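Hypothetical Membrane Spanning Protein (Bacillus cereus, PDB 2FB5) catalyses the condensation of two ATP molecules into cyclic di-AMP as a diadenylate cyclase and is required for efficient spore formation. Local coordinates at residues H6-T18 against L60-P72. Residues are numbered along the deposited sequence; the frame is centred on the assembly and turned at random.
Sequences HEWGLSEELKIQT and LAATYYIQAYLSP
Gln67, a knob among Glu7, Leu10, Ser11 and Leu14, spends both amide hydrogens on Glu7: NE2 gives a nearly straight bond to Glu7 OE1 (2.8 Å, 174°), met on the anti side, somewhat out of the carboxylate plane, and a more bent one to Glu7 O (3.2 Å). Both acceptors lie close to the amide plane, and the pair of bonds sets the group's rotation. Glu7 O also takes Ser11 N, the two donors arriving from opposite faces of the carbonyl. The amide gets there because Gln67 CG stands anti to its own backbone N (171°) and the chain bends at chi2. A water donates to Glu7 OE1 and Gln67 OE1.

Tyr64 is a second knob, set among Ser11, Leu14, Lys15 and Thr18. Its ring turns an edge to Ser11 O, 3.2 Å from CD1, while the Lys15 chain runs alongside, CD 3.6 Å from the phenol OH. A water links that OH to Glu12 OE2, which also holds Lys15 NZ in a salt bridge. Thr18 OG1 bonds back to Leu14 O and lies 3.4 Å from Leu60 CB.

Among apolar groups, Leu14 CD1 rests on Gln67 CB (3.7 Å), Thr18 CG2 meets Ala61 CB, and Leu60 CD2 packs against Gln17 O.

Segments 6-18 and 60-70 run antiparallel (161°, axes 8.7 Å apart at closest approach), within the helical hairpin of helices 4-35 and 47-70, the N-terminal CdaS region beside the cyclase domain, whose sheet Ile66 and Leu70 touch.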
loop_
_atom_site.group_PDB
_atom_site.type_symbol
_atom_site.label_atom_id
_atom_site.label_comp_id
_atom_site.label_asym_id
_atom_site.label_seq_id
_atom_site.Cartn_x
_atom_site.Cartn_y
_atom_site.Cartn_z
ATOM N N HIS A 6 -4.385 -9.710 -0.576
ATOM C CA HIS A 6 -5.491 -10.460 0.022
ATOM C C HIS A 6 -5.594 -10.216 1.531
ATOM O O HIS A 6 -6.675 -9.918 2.035
ATOM C CB HIS A 6 -5.362 -11.959 -0.306
ATOM C CG HIS A 6 -6.456 -12.815 0.259
ATOM N ND1 HIS A 6 -7.639 -13.056 -0.410
ATOM C CD2 HIS A 6 -6.530 -13.521 1.415
ATOM C CE1 HIS A 6 -8.404 -13.853 0.317
ATOM N NE2 HIS A 6 -7.755 -14.150 1.429
ATOM N N GLU A 7 -4.467 -10.309 2.237
ATOM C CA GLU A 7 -4.438 -10.110 3.695
ATOM C C GLU A 7 -4.872 -8.697 4.090
ATOM O O GLU A 7 -5.486 -8.499 5.143
ATOM C CB GLU A 7 -3.035 -10.412 4.266
ATOM C CG GLU A 7 -2.613 -11.896 4.178
ATOM C CD GLU A 7 -3.612 -12.837 4.837
ATOM O OE1 GLU A 7 -4.039 -12.559 5.983
ATOM O OE2 GLU A 7 -3.980 -13.859 4.215
ATOM N N TRP A 8 -4.524 -7.716 3.259
ATOM C CA TRP A 8 -4.929 -6.337 3.505
ATOM C C TRP A 8 -6.455 -6.194 3.445
ATOM O O TRP A 8 -7.072 -5.569 4.320
ATOM C CB TRP A 8 -4.285 -5.405 2.504
ATOM C CG TRP A 8 -4.484 -3.972 2.848
ATOM C CD1 TRP A 8 -4.618 -3.441 4.099
ATOM C CD2 TRP A 8 -4.564 -2.878 1.935
ATOM N NE1 TRP A 8 -4.792 -2.085 4.019
ATOM C CE2 TRP A 8 -4.759 -1.710 2.701
ATOM C CE3 TRP A 8 -4.491 -2.771 0.540
ATOM C CZ2 TRP A 8 -4.860 -0.438 2.123
ATOM C CZ3 TRP A 8 -4.607 -1.506 -0.037
ATOM C CH2 TRP A 8 -4.798 -0.358 0.757
ATOM N N GLY A 9 -7.047 -6.764 2.404
ATOM C CA GLY A 9 -8.501 -6.904 2.320
ATOM C C GLY A 9 -9.093 -7.538 3.564
ATOM O O GLY A 9 -10.121 -7.083 4.056
ATOM N N LEU A 10 -8.462 -8.593 4.082
ATOM C CA LEU A 10 -9.009 -9.272 5.271
ATOM C C LEU A 10 -8.918 -8.393 6.511
ATOM O O LEU A 10 -9.846 -8.362 7.313
ATOM C CB LEU A 10 -8.310 -10.603 5.534
ATOM C CG LEU A 10 -8.515 -11.697 4.478
ATOM C CD1 LEU A 10 -7.741 -12.947 4.871
ATOM C CD2 LEU A 10 -9.998 -12.032 4.242
ATOM N N SER A 11 -7.793 -7.702 6.663
ATOM C CA SER A 11 -7.610 -6.765 7.757
ATOM C C SER A 11 -8.684 -5.704 7.689
ATOM O O SER A 11 -9.308 -5.377 8.705
ATOM C CB SER A 11 -6.241 -6.094 7.667
ATOM O OG SER A 11 -5.198 -7.040 7.814
ATOM N N GLU A 12 -8.903 -5.171 6.484
ATOM C CA GLU A 12 -9.857 -4.080 6.300
ATOM C C GLU A 12 -11.283 -4.521 6.617
ATOM O O GLU A 12 -12.064 -3.739 7.150
ATOM C CB GLU A 12 -9.768 -3.498 4.882
ATOM C CG GLU A 12 -8.578 -2.592 4.676
ATOM C CD GLU A 12 -8.738 -1.264 5.398
ATOM O OE1 GLU A 12 -9.743 -0.552 5.148
ATOM O OE2 GLU A 12 -7.863 -0.945 6.219
ATOM N N GLU A 13 -11.614 -5.774 6.326
ATOM C CA GLU A 13 -12.948 -6.272 6.653
ATOM C C GLU A 13 -13.155 -6.478 8.158
ATOM O O GLU A 13 -14.265 -6.295 8.658
ATOM C CB GLU A 13 -13.272 -7.564 5.901
ATOM C CG GLU A 13 -13.610 -7.352 4.428
ATOM C CD GLU A 13 -14.843 -6.462 4.180
ATOM O OE1 GLU A 13 -15.820 -6.505 4.995
ATOM O OE2 GLU A 13 -14.832 -5.731 3.150
ATOM N N LEU A 14 -12.094 -6.870 8.864
ATOM C CA LEU A 14 -12.131 -6.979 10.329
ATOM C C LEU A 14 -12.339 -5.617 10.987
ATOM O O LEU A 14 -13.062 -5.512 11.999
ATOM C CB LEU A 14 -10.851 -7.626 10.864
ATOM C CG LEU A 14 -10.707 -9.120 10.537
ATOM C CD1 LEU A 14 -9.356 -9.644 11.017
ATOM C CD2 LEU A 14 -11.846 -9.926 11.148
ATOM N N LYS A 15 -11.696 -4.597 10.413
ATOM C CA LYS A 15 -11.860 -3.204 10.831
ATOM C C LYS A 15 -13.311 -2.757 10.667
ATOM O O LYS A 15 -13.885 -2.147 11.570
ATOM C CB LYS A 15 -10.911 -2.291 10.044
ATOM C CG LYS A 15 -10.901 -0.826 10.510
ATOM C CD LYS A 15 -9.560 -0.127 10.211
ATOM C CE LYS A 15 -9.447 0.298 8.757
ATOM N NZ LYS A 15 -8.130 0.925 8.520
ATOM N N ILE A 16 -13.898 -3.077 9.512
ATOM C CA ILE A 16 -15.306 -2.799 9.240
ATOM C C ILE A 16 -16.208 -3.474 10.274
ATOM O O ILE A 16 -17.096 -2.834 10.830
ATOM C CB ILE A 16 -15.690 -3.232 7.803
ATOM C CG1 ILE A 16 -15.117 -2.255 6.776
ATOM C CG2 ILE A 16 -17.220 -3.379 7.643
ATOM C CD1 ILE A 16 -15.229 -2.757 5.307
ATOM N N GLN A 17 -15.984 -4.756 10.531
ATOM C CA GLN A 17 -16.741 -5.479 11.566
ATOM C C GLN A 17 -16.613 -4.855 12.951
ATOM O O GLN A 17 -17.585 -4.800 13.700
ATOM C CB GLN A 17 -16.291 -6.926 11.638
ATOM C CG GLN A 17 -16.728 -7.773 10.455
ATOM C CD GLN A 17 -16.016 -9.110 10.472
ATOM O OE1 GLN A 17 -16.149 -9.879 11.423
ATOM N NE2 GLN A 17 -15.211 -9.371 9.450
ATOM N N THR A 18 -15.408 -4.410 13.299
ATOM C CA THR A 18 -15.187 -3.742 14.581
ATOM C C THR A 18 -16.013 -2.446 14.672
ATOM O O THR A 18 -16.710 -2.217 15.664
ATOM C CB THR A 18 -13.696 -3.462 14.806
ATOM O OG1 THR A 18 -12.964 -4.680 14.641
ATOM C CG2 THR A 18 -13.461 -2.919 16.217
ATOM N N LEU A 60 -13.490 -8.281 18.399
ATOM C CA LEU A 60 -13.283 -7.885 17.000
ATOM C C LEU A 60 -12.023 -7.041 16.866
ATOM O O LEU A 60 -11.213 -7.257 15.960
ATOM C CB LEU A 60 -14.493 -7.098 16.503
ATOM C CG LEU A 60 -15.644 -7.789 15.743
ATOM C CD1 LEU A 60 -15.702 -9.289 15.891
ATOM C CD2 LEU A 60 -16.971 -7.176 16.195
ATOM N N ALA A 61 -11.856 -6.073 17.767
ATOM C CA ALA A 61 -10.691 -5.188 17.709
ATOM C C ALA A 61 -9.382 -5.961 17.879
ATOM O O ALA A 61 -8.400 -5.693 17.178
ATOM C CB ALA A 61 -10.794 -4.090 18.755
ATOM N N ALA A 62 -9.365 -6.901 18.825
ATOM C CA ALA A 62 -8.179 -7.723 19.061
ATOM C C ALA A 62 -7.848 -8.567 17.829
ATOM O O ALA A 62 -6.695 -8.627 17.414
ATOM C CB ALA A 62 -8.374 -8.616 20.293
ATOM N N THR A 63 -8.859 -9.203 17.245
ATOM C CA THR A 63 -8.690 -9.963 16.007
ATOM C C THR A 63 -8.153 -9.064 14.890
ATOM O O THR A 63 -7.254 -9.465 14.136
ATOM C CB THR A 63 -10.026 -10.616 15.578
ATOM O OG1 THR A 63 -10.554 -11.360 16.680
ATOM C CG2 THR A 63 -9.826 -11.585 14.405
ATOM N N TYR A 64 -8.694 -7.848 14.790
ATOM C CA TYR A 64 -8.217 -6.895 13.794
ATOM C C TYR A 64 -6.732 -6.578 13.980
ATOM O O TYR A 64 -5.954 -6.653 13.027
ATOM C CB TYR A 64 -9.033 -5.579 13.790
ATOM C CG TYR A 64 -8.329 -4.505 12.990
ATOM C CD1 TYR A 64 -8.268 -4.578 11.601
ATOM C CD2 TYR A 64 -7.676 -3.453 13.624
ATOM C CE1 TYR A 64 -7.596 -3.619 10.864
ATOM C CE2 TYR A 64 -6.996 -2.487 12.892
ATOM C CZ TYR A 64 -6.967 -2.585 11.512
ATOM O OH TYR A 64 -6.299 -1.643 10.784
ATOM N N TYR A 65 -6.336 -6.198 15.191
ATOM C CA TYR A 65 -4.933 -5.838 15.403
ATOM C C TYR A 65 -3.948 -6.999 15.228
ATOM O O TYR A 65 -2.866 -6.800 14.676
ATOM C CB TYR A 65 -4.724 -5.112 16.725
ATOM C CG TYR A 65 -5.287 -3.707 16.675
ATOM C CD1 TYR A 65 -4.688 -2.728 15.871
ATOM C CD2 TYR A 65 -6.432 -3.366 17.390
ATOM C CE1 TYR A 65 -5.200 -1.446 15.802
ATOM C CE2 TYR A 65 -6.967 -2.064 17.317
ATOM C CZ TYR A 65 -6.335 -1.117 16.533
ATOM O OH TYR A 65 -6.827 0.170 16.454
ATOM N N ILE A 66 -4.316 -8.194 15.676
ATOM C CA ILE A 66 -3.449 -9.367 15.495
ATOM C C ILE A 66 -3.233 -9.557 13.991
ATOM O O ILE A 66 -2.101 -9.707 13.540
ATOM C CB ILE A 66 -4.011 -10.643 16.193
ATOM C CG1 ILE A 66 -3.923 -10.549 17.730
ATOM C CG2 ILE A 66 -3.342 -11.945 15.673
ATOM C CD1 ILE A 66 -2.563 -10.101 18.303
ATOM N N GLN A 67 -4.324 -9.499 13.225
ATOM C CA GLN A 67 -4.273 -9.612 11.764
ATOM C C GLN A 67 -3.430 -8.519 11.098
ATOM O O GLN A 67 -2.581 -8.823 10.265
ATOM C CB GLN A 67 -5.698 -9.662 11.186
ATOM C CG GLN A 67 -5.817 -9.561 9.640
ATOM C CD GLN A 67 -5.195 -10.723 8.878
ATOM O OE1 GLN A 67 -4.974 -11.808 9.432
ATOM N NE2 GLN A 67 -4.939 -10.507 7.581
ATOM N N ALA A 68 -3.661 -7.258 11.469
ATOM C CA ALA A 68 -2.977 -6.124 10.866
ATOM C C ALA A 68 -1.486 -6.092 11.215
ATOM O O ALA A 68 -0.647 -5.803 10.353
ATOM C CB ALA A 68 -3.657 -4.796 11.273
ATOM N N TYR A 69 -1.163 -6.395 12.470
ATOM C CA TYR A 69 0.232 -6.366 12.936
ATOM C C TYR A 69 1.055 -7.608 12.584
ATOM O O TYR A 69 2.274 -7.518 12.436
ATOM C CB TYR A 69 0.293 -6.159 14.446
ATOM C CG TYR A 69 -0.195 -4.814 14.932
ATOM C CD1 TYR A 69 -0.067 -3.663 14.142
ATOM C CD2 TYR A 69 -0.759 -4.684 16.197
ATOM C CE1 TYR A 69 -0.518 -2.418 14.604
ATOM C CE2 TYR A 69 -1.210 -3.460 16.664
ATOM C CZ TYR A 69 -1.085 -2.330 15.871
ATOM O OH TYR A 69 -1.531 -1.107 16.349
ATOM N N LEU A 70 0.394 -8.762 12.472
ATOM C CA LEU A 70 1.112 -10.024 12.284
ATOM C C LEU A 70 1.025 -10.645 10.879
ATOM O O LEU A 70 1.934 -11.368 10.483
ATOM C CB LEU A 70 0.714 -11.072 13.346
ATOM C CG LEU A 70 0.958 -10.757 14.828
ATOM C CD1 LEU A 70 0.742 -12.009 15.709
ATOM C CD2 LEU A 70 2.355 -10.167 15.092
ATOM N N SER A 71 -0.033 -10.362 10.121
ATOM C CA SER A 71 -0.209 -11.057 8.836
ATOM C C SER A 71 0.956 -10.899 7.845
ATOM O O SER A 71 1.209 -11.830 7.083
ATOM C CB SER A 71 -1.552 -10.746 8.161
ATOM O OG SER A 71 -1.568 -9.418 7.680
ATOM N N PRO A 72 1.648 -9.736 7.829
ATOM C CA PRO A 72 2.802 -9.642 6.938
ATOM C C PRO A 72 4.006 -10.474 7.369
ATOM O O PRO A 72 4.949 -10.644 6.581
ATOM C CB PRO A 72 3.176 -8.151 6.997
ATOM C CG PRO A 72 2.005 -7.471 7.588
ATOM C CD PRO A 72 1.404 -8.450 8.514
HETATM O O HOH W 1 -5.360 -13.950 7.626
HETATM O O HOH W 2 -2.867 -6.511 6.424
HETATM O O HOH W 3 -6.068 -2.450 7.874
#